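Local coordinates for GTPase-activating protein BEM3 (Saccharomyces cerevisiae S288C, PDB 6FSF) that acts as a GTPase-activating protein for CDC42 and, less efficiently, RHO1, the part described being its tandem PX and PH domains, at residues A[140-145]-A[163-168]. Numbering follows the deposited sequence.
Sequences VKDGSL and YGILRD
Tyr-163 leans across toward the neighbouring strand, past Gly-143, to reach Asp-142, a worked example of how a tyrosine can stretch diagonally over a strand pair to a carboxylate. With CG anti to the backbone N (chi1 178°), the side chain rises from the sheet and leans diagonally toward the neighbouring strand. From CB the side chain runs through CG to CD2, which sits 3.3 Å from Gly-143 O; CE2 comes next, 3.5 Å from Gly-143 N, and CZ passes near the CB of Asp-142. At the tip, OH donates a hydrogen bond of 2.8 Å to Asp-142 OD2, entering by the anti lone pair, with carboxylate and ring planes 74° apart. The methylene of Asp-142 is also touched by Ile-165, whose CD1 lies 3.5 Å from Asp-142 CB, so that hydroxyl and methyl meet the methylene from neighbouring directions. Cutting Tyr-163 back to an alanine would probably leave the Asp-142 carboxylate without its hydroxyl partner and uncover the Gly-143 peptide.

Below these side chains the backbones pair antiparallel. Gly-164 N bonds nearly straight to Gly-143 O (3.1 Å), whereas the return bond from Gly-143 N to Gly-164 O is weak and bent. Leu-166 N donates to Lys-141 O (2.9 Å). On the other face, Leu-145 CD1 packs over Gly-164 CA, where a β-carbon would collide with it. There Leu-145 and Leu-166 meet helix 230-240, and Lys-141 NZ, hydrogen-bonded to Asp-142 O, forms a salt bridge with Glu-232, while Lys-141 also makes a cation-pi contact with Trp-236. Strands 142-148 and 160-167 thus form the first β-hairpin of the PH domain, one face turned to the C-terminal helix that characterises this fold.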
# COMPACT_ATOMS: atom_id res chain seq x y z
N VAL A 140 17.18 2.01 -12.24
CA VAL A 140 15.75 2.19 -12.47
C VAL A 140 14.97 1.95 -11.18
O VAL A 140 15.03 0.86 -10.60
CB VAL A 140 15.25 1.26 -13.59
CG1 VAL A 140 13.82 1.60 -13.96
CG2 VAL A 140 16.17 1.35 -14.80
N LYS A 141 14.24 2.97 -10.74
CA LYS A 141 13.46 2.93 -9.51
C LYS A 141 12.05 3.42 -9.80
O LYS A 141 11.86 4.35 -10.59
CB LYS A 141 14.10 3.78 -8.40
CG LYS A 141 13.27 3.93 -7.13
CD LYS A 141 13.61 2.85 -6.10
CE LYS A 141 12.70 2.93 -4.88
NZ LYS A 141 11.47 2.10 -5.03
N ASP A 142 11.06 2.79 -9.17
CA ASP A 142 9.67 3.15 -9.38
C ASP A 142 8.88 2.93 -8.10
O ASP A 142 9.41 2.45 -7.09
CB ASP A 142 9.07 2.36 -10.55
CG ASP A 142 9.25 0.86 -10.38
OD1 ASP A 142 10.31 0.44 -9.87
OD2 ASP A 142 8.33 0.11 -10.77
N GLY A 143 7.61 3.28 -8.15
CA GLY A 143 6.73 3.12 -7.00
C GLY A 143 5.67 4.20 -6.98
O GLY A 143 5.74 5.20 -7.70
N SER A 144 4.67 3.98 -6.14
CA SER A 144 3.60 4.95 -5.95
C SER A 144 4.08 6.08 -5.04
O SER A 144 4.79 5.84 -4.06
CB SER A 144 2.37 4.27 -5.34
OG SER A 144 1.88 3.24 -6.18
N LEU A 145 3.68 7.30 -5.37
CA LEU A 145 4.11 8.48 -4.63
C LEU A 145 2.92 9.40 -4.39
O LEU A 145 1.89 9.31 -5.06
CB LEU A 145 5.22 9.24 -5.38
CG LEU A 145 6.50 8.47 -5.71
CD1 LEU A 145 7.42 9.32 -6.58
CD2 LEU A 145 7.22 8.05 -4.43
N TYR A 163 2.51 8.00 -9.97
CA TYR A 163 3.40 6.87 -10.17
C TYR A 163 4.70 7.40 -10.76
O TYR A 163 4.70 7.99 -11.85
CB TYR A 163 2.78 5.81 -11.08
CG TYR A 163 3.70 4.66 -11.36
CD1 TYR A 163 4.03 4.30 -12.66
CD2 TYR A 163 4.26 3.92 -10.32
CE1 TYR A 163 4.88 3.25 -12.92
CE2 TYR A 163 5.11 2.86 -10.57
CZ TYR A 163 5.42 2.53 -11.87
OH TYR A 163 6.27 1.48 -12.13
N GLY A 164 5.80 7.20 -10.04
CA GLY A 164 7.09 7.75 -10.43
C GLY A 164 7.97 6.71 -11.11
O GLY A 164 8.04 5.56 -10.68
N ILE A 165 8.63 7.13 -12.18
CA ILE A 165 9.60 6.32 -12.90
C ILE A 165 10.89 7.13 -13.02
O ILE A 165 10.88 8.23 -13.57
CB ILE A 165 9.11 5.90 -14.29
CG1 ILE A 165 7.90 4.97 -14.18
CG2 ILE A 165 10.23 5.20 -15.06
CD1 ILE A 165 8.26 3.54 -13.79
N LEU A 166 11.98 6.58 -12.50
CA LEU A 166 13.30 7.19 -12.67
C LEU A 166 13.91 6.66 -13.96
O LEU A 166 14.20 5.46 -14.08
CB LEU A 166 14.20 6.89 -11.48
CG LEU A 166 15.51 7.69 -11.42
CD1 LEU A 166 15.25 9.16 -11.71
CD2 LEU A 166 16.21 7.52 -10.08
N ARG A 167 14.09 7.55 -14.93
CA ARG A 167 14.66 7.20 -16.23
C ARG A 167 16.01 7.90 -16.38
O ARG A 167 16.07 9.13 -16.42
CB ARG A 167 13.73 7.60 -17.37
CG ARG A 167 14.30 7.30 -18.74
CD ARG A 167 13.36 7.75 -19.86
NE ARG A 167 13.86 7.32 -21.17
CZ ARG A 167 13.25 7.59 -22.32
NH1 ARG A 167 13.77 7.16 -23.47
NH2 ARG A 167 12.11 8.29 -22.33
N ASP A 168 17.08 7.10 -16.46
CA ASP A 168 18.44 7.62 -16.48
C ASP A 168 18.67 8.51 -15.26
O ASP A 168 18.82 8.00 -14.15
CB ASP A 168 18.72 8.36 -17.79
CG ASP A 168 18.57 7.47 -19.01
OD1 ASP A 168 19.51 6.71 -19.32
OD2 ASP A 168 17.49 7.51 -19.65